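Local coordinates for hypothetical protein (Bacteroides fragilis, PDB 4JX0) that is of unknown function but binds magnesium and pairs a BT_3987-like N-terminal domain with a second beta-sandwich domain, probably of the F5/F8 type C (discoidin) family, at residues Asp200-Lys205 / Tyr220-Asn225; Gly251-Lys256 / Arg308-Val313. All coordinates share one frame; numbering follows the deposited sequence.

How the contacts relate
Both contacts lie in the C-terminal beta-sandwich domain. Along the chain, contact 1 comes first: 200-205, following strand 196-199, meets 220-225 and closes a loop that carries the magnesium ligands S208, D211 and N213. Contact 2 opens only after it has closed, so the two loops stand in series. Here 251-256, leading into strand 255-263, is met by 308-313 after 51 intervening residues, including strands 269-276, 283-294 and 296-304. The contacts nonetheless meet in space, their centres 12 Å apart: T221 probably hydrogen-bonds to S310 and V311. Segment 308-313 then runs straight on to the remaining magnesium ligands, N314 and E315.

Contact 1. Residues Asp200-Lys205 / Tyr220-Asn225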
loop_
_atom_site.group_PDB
_atom_site.type_symbol
_atom_site.label_atom_id
_atom_site.label_comp_id
_atom_site.label_asym_id
_atom_site.label_seq_id
_atom_site.Cartn_x
_atom_site.Cartn_y
_atom_site.Cartn_z
ATOM N N ASP A 200 -21.799 7.084 -4.511
ATOM C CA ASP A 200 -21.566 8.487 -4.161
ATOM C C ASP A 200 -21.580 9.385 -5.401
ATOM O O ASP A 200 -21.697 10.596 -5.242
ATOM C CB ASP A 200 -20.246 8.678 -3.403
ATOM C CG ASP A 200 -19.011 8.236 -4.147
ATOM O OD1 ASP A 200 -19.122 7.307 -4.987
ATOM O OD2 ASP A 200 -17.932 8.817 -3.897
ATOM N N ILE A 201 -21.458 8.809 -6.620
ATOM C CA ILE A 201 -21.459 9.574 -7.870
ATOM C C ILE A 201 -22.558 9.055 -8.800
ATOM O O ILE A 201 -22.811 7.847 -8.845
ATOM C CB ILE A 201 -20.065 9.529 -8.546
ATOM C CG1 ILE A 201 -19.973 10.573 -9.657
ATOM C CG2 ILE A 201 -19.699 8.120 -9.072
ATOM C CD1 ILE A 201 -18.590 10.951 -10.027
ATOM N N ARG A 202 -23.220 9.983 -9.526
ATOM C CA ARG A 202 -24.294 9.695 -10.485
ATOM C C ARG A 202 -25.313 8.679 -9.961
ATOM O O ARG A 202 -25.607 7.708 -10.655
ATOM C CB ARG A 202 -23.699 9.193 -11.810
ATOM C CG ARG A 202 -22.860 10.225 -12.508
ATOM C CD ARG A 202 -22.162 9.686 -13.729
ATOM N NE ARG A 202 -21.294 10.722 -14.284
ATOM C CZ ARG A 202 -20.031 10.958 -13.932
ATOM N NH1 ARG A 202 -19.423 10.186 -13.039
ATOM N NH2 ARG A 202 -19.358 11.953 -14.488
ATOM N N PRO A 203 -25.887 8.881 -8.756
ATOM C CA PRO A 203 -26.878 7.908 -8.251
ATOM C C PRO A 203 -28.106 7.791 -9.165
ATOM O O PRO A 203 -28.665 6.707 -9.327
ATOM C CB PRO A 203 -27.233 8.448 -6.869
ATOM C CG PRO A 203 -26.876 9.887 -6.919
ATOM C CD PRO A 203 -25.692 9.991 -7.807
ATOM N N ASP A 204 -28.483 8.912 -9.800
ATOM C CA ASP A 204 -29.597 8.997 -10.757
ATOM C C ASP A 204 -29.405 8.091 -12.004
ATOM O O ASP A 204 -30.395 7.756 -12.653
ATOM C CB ASP A 204 -29.801 10.462 -11.214
ATOM C CG ASP A 204 -28.563 11.134 -11.811
ATOM O OD1 ASP A 204 -27.586 11.371 -11.053
ATOM O OD2 ASP A 204 -28.584 11.456 -13.024
ATOM N N LYS A 205 -28.152 7.701 -12.336
ATOM C CA LYS A 205 -27.851 6.860 -13.499
ATOM C C LYS A 205 -27.662 5.373 -13.132
ATOM O O LYS A 205 -27.219 4.603 -13.986
ATOM C CB LYS A 205 -26.569 7.383 -14.183
ATOM C CG LYS A 205 -26.612 8.854 -14.601
ATOM C CD LYS A 205 -27.798 9.180 -15.501
ATOM C CE LYS A 205 -27.658 10.517 -16.191
ATOM N NZ LYS A 205 -28.953 10.999 -16.752
ATOM N N TYR A 220 -20.545 5.784 -14.466
ATOM C CA TYR A 220 -19.097 5.621 -14.478
ATOM C C TYR A 220 -18.489 6.426 -13.336
ATOM O O TYR A 220 -19.116 7.366 -12.843
ATOM C CB TYR A 220 -18.489 6.033 -15.833
ATOM C CG TYR A 220 -18.818 7.439 -16.282
ATOM C CD1 TYR A 220 -19.981 7.707 -16.988
ATOM C CD2 TYR A 220 -17.929 8.486 -16.071
ATOM C CE1 TYR A 220 -20.280 8.992 -17.430
ATOM C CE2 TYR A 220 -18.196 9.769 -16.541
ATOM C CZ TYR A 220 -19.386 10.023 -17.209
ATOM O OH TYR A 220 -19.720 11.284 -17.651
ATOM N N THR A 221 -17.298 6.033 -12.885
ATOM C CA THR A 221 -16.605 6.726 -11.802
ATOM C C THR A 221 -15.751 7.837 -12.386
ATOM O O THR A 221 -15.474 7.836 -13.585
ATOM C CB THR A 221 -15.757 5.731 -10.975
ATOM O OG1 THR A 221 -14.707 5.182 -11.767
ATOM C CG2 THR A 221 -16.583 4.607 -10.401
ATOM N N SER A 222 -15.369 8.803 -11.541
ATOM C CA SER A 222 -14.482 9.913 -11.909
ATOM C C SER A 222 -13.193 9.960 -11.050
ATOM O O SER A 222 -12.286 10.703 -11.405
ATOM C CB SER A 222 -15.220 11.235 -11.795
ATOM O OG SER A 222 -16.345 11.235 -12.655
ATOM N N ASN A 223 -13.087 9.186 -9.951
ATOM C CA ASN A 223 -11.872 9.175 -9.129
ATOM C C ASN A 223 -11.801 7.890 -8.298
ATOM O O ASN A 223 -12.776 7.139 -8.239
ATOM C CB ASN A 223 -11.771 10.427 -8.227
ATOM C CG ASN A 223 -12.947 10.667 -7.310
ATOM O OD1 ASN A 223 -13.308 9.818 -6.494
ATOM N ND2 ASN A 223 -13.525 11.858 -7.350
ATOM N N ALA A 224 -10.642 7.646 -7.663
ATOM C CA ALA A 224 -10.406 6.466 -6.831
ATOM C C ALA A 224 -11.306 6.409 -5.589
ATOM O O ALA A 224 -11.482 5.316 -5.040
ATOM C CB ALA A 224 -8.955 6.423 -6.393
ATOM N N ASN A 225 -11.855 7.557 -5.126
ATOM C CA ASN A 225 -12.717 7.571 -3.939
ATOM C C ASN A 225 -14.156 7.183 -4.252
ATOM O O ASN A 225 -14.909 6.942 -3.313
ATOM C CB ASN A 225 -12.694 8.938 -3.249
ATOM C CG ASN A 225 -11.325 9.308 -2.726
ATOM O OD1 ASN A 225 -10.601 8.474 -2.159
ATOM N ND2 ASN A 225 -10.939 10.569 -2.890
#
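R202 reaches Y220 with CG beside its own backbone N (chi1 -64°) and a chain extended from CG to NE, while the Y220 ring is folded back between its own N and carbonyl carbon. These torsions lay the guanidinium flat over one face of the phenol in a cation-pi stack. The two planes are 26° apart, and R202 CZ lies 3.7 Å from the ring centroid. The overlap is offset toward the rim, near CE2 and CZ: R202 NH2 approaches Y220 CE2 to 3.2 Å, whereas NE lies 3.6 Å from Y220 CZ. R202 NH1 bonds to S222 OG at 3.3 Å, nearly straight (164° at the hydrogen), with the oxygen at the guanidinium edge and in its plane. A second, weak and bent bond links NH1 to Y220 O at 2.8 Å. Face and edge are thus engaged together, which should limit rotation of the group. The contact sits at the surface of a beta-sandwich consistent with the F5/F8 type C fold, where the turn after strand 196-199 meets the loop between strands 219-220 and 227-232. Beside the arginine, I201 lies against polar atoms of the partner loop, its CD1 3.5 Å from S222 OG and its CG2 3.9 Å from Y220 O. R202 adopts a left-handed backbone conformation, and its carbonyl O accepts a 3.1 Å bond from K205 N as the short 3-10 turn through P203 and D204 begins. The I201 carbonyl is held by W219 NE1 and S199 OG, and K205 O meets the hydroxyl of the magnesium ligand S208. At the far end D200 lies near N225, but its carboxylate is anchored by Y227 N, with a weaker bond from N226 ND2.

Contact 2. Residues Gly251-Lys256 / Arg308-Val313; sequences GSYMLK and RFSVDV
Y253 joins D312 through the backbone where the end of a type II beta turn, G251 to M254, passes alongside the start of strand 312-319. In this beta-sandwich, probably of the F5/F8 type C family, strands 255-263 and 312-319 belong to different sheets, so the contact links the two layers near one end. Its main polar tie is the bond from D312 N to Y253 O, 2.8 Å long and almost straight at the hydrogen (172°). Y253 occupies the third position of the turn with positive phi. The turn's own closure, M254 N to G251 O, is weak at 3.3 Å. Two CA-H...O contacts extend the backbone meeting: Y253 CA points its hydrogen at S310 O, 3.4 Å away, and V311 CA approaches Y253 O at 3.6 Å. Apolar packing lies on the inner side, where L255 CD1 and V311 CG1 meet at 4.2 Å. V311 also touches M302 of strand 296-304, and L255 rests on L243 of strand 235-244, so the pair is buried between strands of both sheets. The side-chain contacts of Y253 are with polar groups. Its CG lies beside its own backbone N (chi1 -50°), which sets the CD1-CE1 side of the ring by S310 while CB meets D312. The carboxylate and ring planes are nearly parallel (4° apart), but the carboxylate is displaced, with D312 OD1 nearest Y253 CB (3.5 Å) and then CG. N246 ND2 donates to the other carboxylate oxygen, OD2, which fixes the group from beyond the two segments. On the S310 side the hydroxyl, bonded to T221 O, sits near the ring plane, its OG 3.3 Å from Y253 CE1.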
loop_
_atom_site.group_PDB
_atom_site.type_symbol
_atom_site.label_atom_id
_atom_site.label_comp_id
_atom_site.label_asym_id
_atom_site.label_seq_id
_atom_site.Cartn_x
_atom_site.Cartn_y
_atom_site.Cartn_z
ATOM N N GLY A 251 -8.077 0.894 -23.676
ATOM C CA GLY A 251 -8.420 0.563 -22.310
ATOM C C GLY A 251 -9.072 1.689 -21.539
ATOM O O GLY A 251 -9.225 1.559 -20.323
ATOM N N SER A 252 -9.512 2.783 -22.223
ATOM C CA SER A 252 -10.172 3.890 -21.520
ATOM C C SER A 252 -11.552 3.465 -21.050
ATOM O O SER A 252 -12.320 2.896 -21.825
ATOM C CB SER A 252 -10.272 5.139 -22.388
ATOM O OG SER A 252 -10.932 4.851 -23.607
ATOM N N TYR A 253 -11.815 3.663 -19.742
ATOM C CA TYR A 253 -13.057 3.315 -19.065
ATOM C C TYR A 253 -13.312 1.793 -18.979
ATOM O O TYR A 253 -14.375 1.396 -18.504
ATOM C CB TYR A 253 -14.253 4.020 -19.707
ATOM C CG TYR A 253 -14.036 5.504 -19.893
ATOM C CD1 TYR A 253 -13.727 6.323 -18.815
ATOM C CD2 TYR A 253 -14.122 6.089 -21.151
ATOM C CE1 TYR A 253 -13.520 7.688 -18.978
ATOM C CE2 TYR A 253 -13.917 7.456 -21.329
ATOM C CZ TYR A 253 -13.616 8.255 -20.238
ATOM O OH TYR A 253 -13.420 9.609 -20.381
HETATM N N MSE A 254 -12.325 0.947 -19.342
HETATM C CA MSE A 254 -12.441 -0.510 -19.277
HETATM C C MSE A 254 -11.912 -0.956 -17.927
HETATM O O MSE A 254 -10.719 -0.807 -17.687
HETATM C CB MSE A 254 -11.634 -1.157 -20.426
HETATM C CG MSE A 254 -11.514 -2.681 -20.331
HETATM SE SE MSE A 254 -10.661 -3.489 -21.864
HETATM C CE MSE A 254 -9.025 -2.868 -21.718
ATOM N N LEU A 255 -12.766 -1.496 -17.057
ATOM C CA LEU A 255 -12.357 -1.956 -15.725
ATOM C C LEU A 255 -11.210 -2.967 -15.782
ATOM O O LEU A 255 -11.341 -4.002 -16.435
ATOM C CB LEU A 255 -13.561 -2.597 -14.995
ATOM C CG LEU A 255 -13.304 -3.273 -13.645
ATOM C CD1 LEU A 255 -12.698 -2.297 -12.649
ATOM C CD2 LEU A 255 -14.588 -3.840 -13.088
ATOM N N LYS A 256 -10.097 -2.657 -15.089
ATOM C CA LYS A 256 -8.943 -3.544 -14.948
ATOM C C LYS A 256 -8.907 -4.122 -13.564
ATOM O O LYS A 256 -8.863 -5.345 -13.413
ATOM C CB LYS A 256 -7.626 -2.804 -15.203
ATOM C CG LYS A 256 -6.437 -3.763 -15.373
ATOM C CD LYS A 256 -5.177 -3.288 -14.699
ATOM C CE LYS A 256 -3.965 -4.061 -15.154
ATOM N NZ LYS A 256 -4.078 -5.523 -14.906
ATOM N N ARG A 308 -6.083 5.308 -15.585
ATOM C CA ARG A 308 -6.922 6.355 -14.979
ATOM C C ARG A 308 -7.987 5.730 -14.079
ATOM O O ARG A 308 -8.518 4.673 -14.418
ATOM C CB ARG A 308 -7.611 7.213 -16.063
ATOM C CG ARG A 308 -6.689 7.890 -17.080
ATOM C CD ARG A 308 -5.710 8.871 -16.460
ATOM N NE ARG A 308 -5.368 9.955 -17.391
ATOM C CZ ARG A 308 -6.016 11.118 -17.512
ATOM N NH1 ARG A 308 -7.068 11.391 -16.744
ATOM N NH2 ARG A 308 -5.609 12.021 -18.399
ATOM N N PHE A 309 -8.343 6.397 -12.968
ATOM C CA PHE A 309 -9.367 5.895 -12.041
ATOM C C PHE A 309 -10.774 6.350 -12.453
ATOM O O PHE A 309 -11.468 7.043 -11.706
ATOM C CB PHE A 309 -9.052 6.306 -10.593
ATOM C CG PHE A 309 -7.906 5.496 -10.047
ATOM C CD1 PHE A 309 -6.594 5.847 -10.330
ATOM C CD2 PHE A 309 -8.137 4.300 -9.380
ATOM C CE1 PHE A 309 -5.534 5.053 -9.896
ATOM C CE2 PHE A 309 -7.078 3.524 -8.925
ATOM C CZ PHE A 309 -5.784 3.894 -9.207
ATOM N N SER A 310 -11.200 5.896 -13.635
ATOM C CA SER A 310 -12.522 6.145 -14.192
ATOM C C SER A 310 -12.912 4.937 -15.016
ATOM O O SER A 310 -12.246 4.672 -16.011
ATOM C CB SER A 310 -12.521 7.406 -15.048
ATOM O OG SER A 310 -13.763 7.577 -15.712
ATOM N N VAL A 311 -13.926 4.174 -14.585
ATOM C CA VAL A 311 -14.368 2.978 -15.297
ATOM C C VAL A 311 -15.862 3.065 -15.581
ATOM O O VAL A 311 -16.608 3.648 -14.797
ATOM C CB VAL A 311 -14.027 1.660 -14.533
ATOM C CG1 VAL A 311 -12.609 1.689 -13.978
ATOM C CG2 VAL A 311 -15.026 1.367 -13.421
ATOM N N ASP A 312 -16.291 2.409 -16.667
ATOM C CA ASP A 312 -17.691 2.266 -17.049
ATOM C C ASP A 312 -18.234 0.989 -16.472
ATOM O O ASP A 312 -17.541 -0.017 -16.515
ATOM C CB ASP A 312 -17.847 2.178 -18.585
ATOM C CG ASP A 312 -17.750 3.458 -19.373
ATOM O OD1 ASP A 312 -17.542 4.518 -18.757
ATOM O OD2 ASP A 312 -17.858 3.396 -20.620
ATOM N N VAL A 313 -19.469 1.002 -15.971
ATOM C CA VAL A 313 -20.165 -0.214 -15.560
ATOM C C VAL A 313 -21.523 -0.073 -16.234
ATOM O O VAL A 313 -22.286 0.826 -15.904
ATOM C CB VAL A 313 -20.201 -0.501 -14.042
ATOM C CG1 VAL A 313 -20.857 -1.847 -13.767
ATOM C CG2 VAL A 313 -18.785 -0.508 -13.468
#